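Genome polyprotein (Chicken sicinivirus JSY, PDB 6QWT) is cleaved to release several viral proteins, among them this 3Dpol domain, the RNA-dependent RNA polymerase that probably copies the viral RNA genome. Local coordinates at residues H397-V409 with L427-W439. Numbering follows the deposited sequence.
Sequences HPVISPETYQQSV and LAHHAGPNNYQKW
Tyr405 lies flat against Ala428, whose methyl CB sits over the centre of the phenol ring, 3.6 Å from its centroid; the small methyl lets ring and backbone come close. The ring's CD2 edge points into the face of the Trp439 indole in a T-shaped stack, planes 82° apart. With chi1 at 49°, CG of Tyr405 stands between its own backbone N and carbonyl carbon, which directs the ring toward Ala428 of helix 417-428 and Trp439 of helix 433-449. The broad indole offers that edge a face and, through NE1, gives a weak hydrogen bond to Tyr405 O (3.3 Å). Helices 417-428 and 433-449 belong to the thumb of the right-hand polymerase fold, and strand 396-400, hairpin partner of 384-388, brings in the other end of the contact. There His397 ND1 and His430 ND1 share a nearly straight hydrogen bond of 2.9 Å, possible only if one nitrogen carries the proton. Each histidine's second ring nitrogen bonds an aspartate, Asp389 for His397 and Asp213 for His430, fixing both imidazoles. The compact Pro398 ring lays CD over one face of His430 in a CH-pi contact. Between these ends a water bridges Leu427 O to Pro398 O and Ile400 N. Packing is looser along the partly exposed flank: Val399 CG2 still rests 3.7 Å from His430 O, but Val399 CG1 reaches Ala431 CA only at 4.3 Å, and Gln406 lends Trp439 only its aliphatic CG.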
loop_
_atom_site.group_PDB
_atom_site.type_symbol
_atom_site.label_atom_id
_atom_site.label_comp_id
_atom_site.label_asym_id
_atom_site.label_seq_id
_atom_site.Cartn_x
_atom_site.Cartn_y
_atom_site.Cartn_z
ATOM N N HIS A 397 13.011 -13.969 10.981
ATOM C CA HIS A 397 13.195 -12.535 11.161
ATOM C C HIS A 397 12.858 -11.788 9.871
ATOM O O HIS A 397 13.268 -12.209 8.786
ATOM C CB HIS A 397 14.639 -12.215 11.553
ATOM C CG HIS A 397 15.010 -12.642 12.939
ATOM N ND1 HIS A 397 14.834 -11.832 14.041
ATOM C CD2 HIS A 397 15.577 -13.783 13.398
ATOM C CE1 HIS A 397 15.264 -12.461 15.121
ATOM N NE2 HIS A 397 15.719 -13.646 14.758
ATOM N N PRO A 398 12.120 -10.682 9.961
ATOM C CA PRO A 398 12.048 -9.739 8.837
ATOM C C PRO A 398 13.236 -8.791 8.875
ATOM O O PRO A 398 13.323 -7.913 9.740
ATOM C CB PRO A 398 10.719 -9.011 9.083
ATOM C CG PRO A 398 10.534 -9.063 10.567
ATOM C CD PRO A 398 11.212 -10.316 11.061
ATOM N N VAL A 399 14.166 -8.978 7.945
ATOM C CA VAL A 399 15.414 -8.223 7.918
ATOM C C VAL A 399 15.293 -7.181 6.813
ATOM O O VAL A 399 15.475 -7.483 5.629
ATOM C CB VAL A 399 16.623 -9.138 7.714
ATOM C CG1 VAL A 399 17.923 -8.338 7.785
ATOM C CG2 VAL A 399 16.613 -10.246 8.757
ATOM N N ILE A 400 14.988 -5.947 7.201
ATOM C CA ILE A 400 14.834 -4.858 6.246
ATOM C C ILE A 400 16.207 -4.412 5.759
ATOM O O ILE A 400 17.225 -4.604 6.434
ATOM C CB ILE A 400 14.037 -3.695 6.877
ATOM C CG1 ILE A 400 13.451 -2.783 5.796
ATOM C CG2 ILE A 400 14.895 -2.909 7.862
ATOM C CD1 ILE A 400 12.260 -1.972 6.271
ATOM N N SER A 401 16.237 -3.831 4.564
ATOM C CA SER A 401 17.487 -3.341 4.002
ATOM C C SER A 401 18.090 -2.287 4.925
ATOM O O SER A 401 17.370 -1.390 5.386
ATOM C CB SER A 401 17.254 -2.750 2.612
ATOM O OG SER A 401 16.308 -1.695 2.668
ATOM N N PRO A 402 19.388 -2.363 5.229
ATOM C CA PRO A 402 19.983 -1.378 6.150
ATOM C C PRO A 402 19.833 0.058 5.681
ATOM O O PRO A 402 19.808 0.972 6.515
ATOM C CB PRO A 402 21.456 -1.809 6.215
ATOM C CG PRO A 402 21.440 -3.263 5.866
ATOM C CD PRO A 402 20.342 -3.418 4.849
ATOM N N GLU A 403 19.718 0.278 4.367
ATOM C CA GLU A 403 19.547 1.628 3.843
ATOM C C GLU A 403 18.286 2.282 4.391
ATOM O O GLU A 403 18.229 3.509 4.513
ATOM C CB GLU A 403 19.514 1.599 2.314
ATOM C CG GLU A 403 19.639 2.972 1.673
ATOM C CD GLU A 403 19.496 2.934 0.160
ATOM O OE1 GLU A 403 20.347 3.532 -0.536
ATOM O OE2 GLU A 403 18.534 2.304 -0.335
ATOM N N THR A 404 17.270 1.482 4.724
ATOM C CA THR A 404 16.032 2.029 5.271
ATOM C C THR A 404 16.299 2.838 6.538
ATOM O O THR A 404 16.008 4.037 6.595
ATOM C CB THR A 404 15.037 0.899 5.547
ATOM O OG1 THR A 404 14.662 0.274 4.312
ATOM C CG2 THR A 404 13.796 1.442 6.232
ATOM N N TYR A 405 16.858 2.199 7.567
ATOM C CA TYR A 405 17.047 2.886 8.841
ATOM C C TYR A 405 18.345 3.680 8.917
ATOM O O TYR A 405 18.463 4.559 9.779
ATOM C CB TYR A 405 16.982 1.893 10.012
ATOM C CG TYR A 405 17.823 0.645 9.869
ATOM C CD1 TYR A 405 17.281 -0.525 9.351
ATOM C CD2 TYR A 405 19.150 0.624 10.283
ATOM C CE1 TYR A 405 18.040 -1.680 9.230
ATOM C CE2 TYR A 405 19.921 -0.528 10.165
ATOM C CZ TYR A 405 19.359 -1.675 9.638
ATOM O OH TYR A 405 20.114 -2.820 9.516
ATOM N N GLN A 406 19.318 3.404 8.044
ATOM C CA GLN A 406 20.512 4.242 7.994
ATOM C C GLN A 406 20.195 5.616 7.413
ATOM O O GLN A 406 20.722 6.632 7.880
ATOM C CB GLN A 406 21.608 3.555 7.181
ATOM C CG GLN A 406 22.284 2.402 7.914
ATOM C CD GLN A 406 23.192 1.587 7.012
ATOM O OE1 GLN A 406 23.144 1.709 5.788
ATOM N NE2 GLN A 406 24.027 0.748 7.614
ATOM N N GLN A 407 19.330 5.669 6.398
ATOM C CA GLN A 407 18.997 6.947 5.777
ATOM C C GLN A 407 17.904 7.682 6.545
ATOM O O GLN A 407 17.980 8.905 6.710
ATOM C CB GLN A 407 18.570 6.730 4.324
ATOM C CG GLN A 407 19.657 6.160 3.427
ATOM C CD GLN A 407 20.878 7.055 3.330
ATOM O OE1 GLN A 407 20.776 8.236 2.992
ATOM N NE2 GLN A 407 22.045 6.494 3.623
ATOM N N SER A 408 16.883 6.962 7.019
ATOM C CA SER A 408 15.753 7.622 7.670
ATOM C C SER A 408 16.173 8.331 8.949
ATOM O O SER A 408 15.601 9.371 9.295
ATOM C CB SER A 408 14.647 6.613 7.979
ATOM O OG SER A 408 14.045 6.129 6.792
ATOM N N VAL A 409 17.163 7.788 9.662
ATOM C CA VAL A 409 17.556 8.364 10.940
ATOM C C VAL A 409 18.181 9.740 10.769
ATOM O O VAL A 409 18.240 10.515 11.731
ATOM C CB VAL A 409 18.516 7.416 11.685
ATOM C CG1 VAL A 409 19.912 7.479 11.080
ATOM C CG2 VAL A 409 18.545 7.749 13.171
ATOM N N LEU A 427 13.048 -1.857 13.604
ATOM C CA LEU A 427 13.412 -2.397 12.302
ATOM C C LEU A 427 14.828 -2.955 12.282
ATOM O O LEU A 427 15.074 -3.993 11.659
ATOM C CB LEU A 427 13.271 -1.314 11.225
ATOM C CG LEU A 427 11.901 -0.637 11.098
ATOM C CD1 LEU A 427 11.940 0.462 10.048
ATOM C CD2 LEU A 427 10.835 -1.663 10.760
ATOM N N ALA A 428 15.758 -2.291 12.969
ATOM C CA ALA A 428 17.184 -2.554 12.822
ATOM C C ALA A 428 17.688 -3.744 13.632
ATOM O O ALA A 428 18.662 -4.383 13.220
ATOM C CB ALA A 428 17.983 -1.306 13.216
ATOM N N HIS A 429 17.064 -4.066 14.767
ATOM C CA HIS A 429 17.602 -5.122 15.621
ATOM C C HIS A 429 17.556 -6.493 14.959
ATOM O O HIS A 429 18.324 -7.379 15.351
ATOM C CB HIS A 429 16.855 -5.165 16.956
ATOM C CG HIS A 429 15.546 -5.890 16.894
ATOM N ND1 HIS A 429 15.440 -7.253 17.078
ATOM C CD2 HIS A 429 14.290 -5.440 16.664
ATOM C CE1 HIS A 429 14.173 -7.611 16.965
ATOM N NE2 HIS A 429 13.456 -6.531 16.713
ATOM N N HIS A 430 16.679 -6.688 13.968
ATOM C CA HIS A 430 16.571 -7.972 13.281
ATOM C C HIS A 430 17.823 -8.332 12.489
ATOM O O HIS A 430 17.963 -9.491 12.085
ATOM C CB HIS A 430 15.361 -7.968 12.344
ATOM C CG HIS A 430 14.047 -8.085 13.053
ATOM N ND1 HIS A 430 13.711 -9.179 13.820
ATOM C CD2 HIS A 430 12.988 -7.244 13.110
ATOM C CE1 HIS A 430 12.499 -9.009 14.319
ATOM N NE2 HIS A 430 12.038 -7.842 13.905
ATOM N N ALA A 431 18.725 -7.384 12.254
ATOM C CA ALA A 431 19.963 -7.658 11.536
ATOM C C ALA A 431 20.979 -8.428 12.370
ATOM O O ALA A 431 22.041 -8.776 11.846
ATOM C CB ALA A 431 20.594 -6.348 11.053
ATOM N N GLY A 432 20.689 -8.698 13.640
ATOM C CA GLY A 432 21.643 -9.326 14.522
ATOM C C GLY A 432 22.114 -8.371 15.599
ATOM O O GLY A 432 22.133 -7.151 15.410
ATOM N N PRO A 433 22.514 -8.916 16.754
ATOM C CA PRO A 433 22.869 -8.041 17.887
ATOM C C PRO A 433 23.998 -7.069 17.591
ATOM O O PRO A 433 23.951 -5.921 18.050
ATOM C CB PRO A 433 23.254 -9.043 18.989
ATOM C CG PRO A 433 23.530 -10.333 18.275
ATOM C CD PRO A 433 22.603 -10.343 17.103
ATOM N N ASN A 434 25.010 -7.480 16.831
ATOM C CA ASN A 434 26.164 -6.620 16.618
ATOM C C ASN A 434 26.043 -5.747 15.378
ATOM O O ASN A 434 26.693 -4.699 15.313
ATOM C CB ASN A 434 27.441 -7.463 16.548
ATOM C CG ASN A 434 27.807 -8.061 17.896
ATOM O OD1 ASN A 434 27.856 -7.356 18.907
ATOM N ND2 ASN A 434 28.043 -9.366 17.923
ATOM N N ASN A 435 25.231 -6.142 14.397
ATOM C CA ASN A 435 24.876 -5.203 13.341
ATOM C C ASN A 435 23.960 -4.114 13.882
ATOM O O ASN A 435 24.068 -2.948 13.488
ATOM C CB ASN A 435 24.223 -5.941 12.176
ATOM C CG ASN A 435 25.175 -6.904 11.506
ATOM O OD1 ASN A 435 26.274 -6.524 11.105
ATOM N ND2 ASN A 435 24.767 -8.164 11.392
ATOM N N TYR A 436 23.065 -4.479 14.803
ATOM C CA TYR A 436 22.270 -3.482 15.510
ATOM C C TYR A 436 23.161 -2.533 16.296
ATOM O O TYR A 436 22.958 -1.314 16.274
ATOM C CB TYR A 436 21.282 -4.184 16.439
ATOM C CG TYR A 436 20.426 -3.267 17.281
ATOM C CD1 TYR A 436 19.565 -2.347 16.691
ATOM C CD2 TYR A 436 20.468 -3.327 18.670
ATOM C CE1 TYR A 436 18.775 -1.510 17.463
ATOM C CE2 TYR A 436 19.681 -2.492 19.447
ATOM C CZ TYR A 436 18.837 -1.587 18.837
ATOM O OH TYR A 436 18.050 -0.755 19.606
ATOM N N GLN A 437 24.164 -3.076 16.992
ATOM C CA GLN A 437 25.046 -2.237 17.793
ATOM C C GLN A 437 25.843 -1.277 16.920
ATOM O O GLN A 437 26.063 -0.121 17.297
ATOM C CB GLN A 437 25.984 -3.108 18.626
ATOM C CG GLN A 437 26.706 -2.349 19.723
ATOM C CD GLN A 437 25.746 -1.648 20.663
ATOM O OE1 GLN A 437 24.768 -2.240 21.126
ATOM N NE2 GLN A 437 26.013 -0.377 20.941
ATOM N N LYS A 438 26.283 -1.739 15.744
ATOM C CA LYS A 438 27.057 -0.877 14.853
ATOM C C LYS A 438 26.232 0.321 14.398
ATOM O O LYS A 438 26.737 1.448 14.338
ATOM C CB LYS A 438 27.559 -1.676 13.649
ATOM C CG LYS A 438 28.736 -2.592 13.954
ATOM C CD LYS A 438 29.043 -3.505 12.772
ATOM C CE LYS A 438 30.232 -4.419 13.056
ATOM N NZ LYS A 438 29.941 -5.412 14.128
ATOM N N TRP A 439 24.959 0.093 14.072
ATOM C CA TRP A 439 24.074 1.197 13.721
ATOM C C TRP A 439 23.890 2.142 14.903
ATOM O O TRP A 439 23.986 3.365 14.754
ATOM C CB TRP A 439 22.728 0.653 13.242
ATOM C CG TRP A 439 21.708 1.718 12.985
ATOM C CD1 TRP A 439 21.673 2.584 11.930
ATOM C CD2 TRP A 439 20.574 2.034 13.801
ATOM N NE1 TRP A 439 20.588 3.422 12.039
ATOM C CE2 TRP A 439 19.897 3.104 13.180
ATOM C CE3 TRP A 439 20.067 1.519 14.999
ATOM C CZ2 TRP A 439 18.739 3.665 13.714
ATOM C CZ3 TRP A 439 18.917 2.079 15.529
ATOM C CH2 TRP A 439 18.265 3.140 14.887
HETATM O O HOH W 1 13.482 -5.434 10.026
#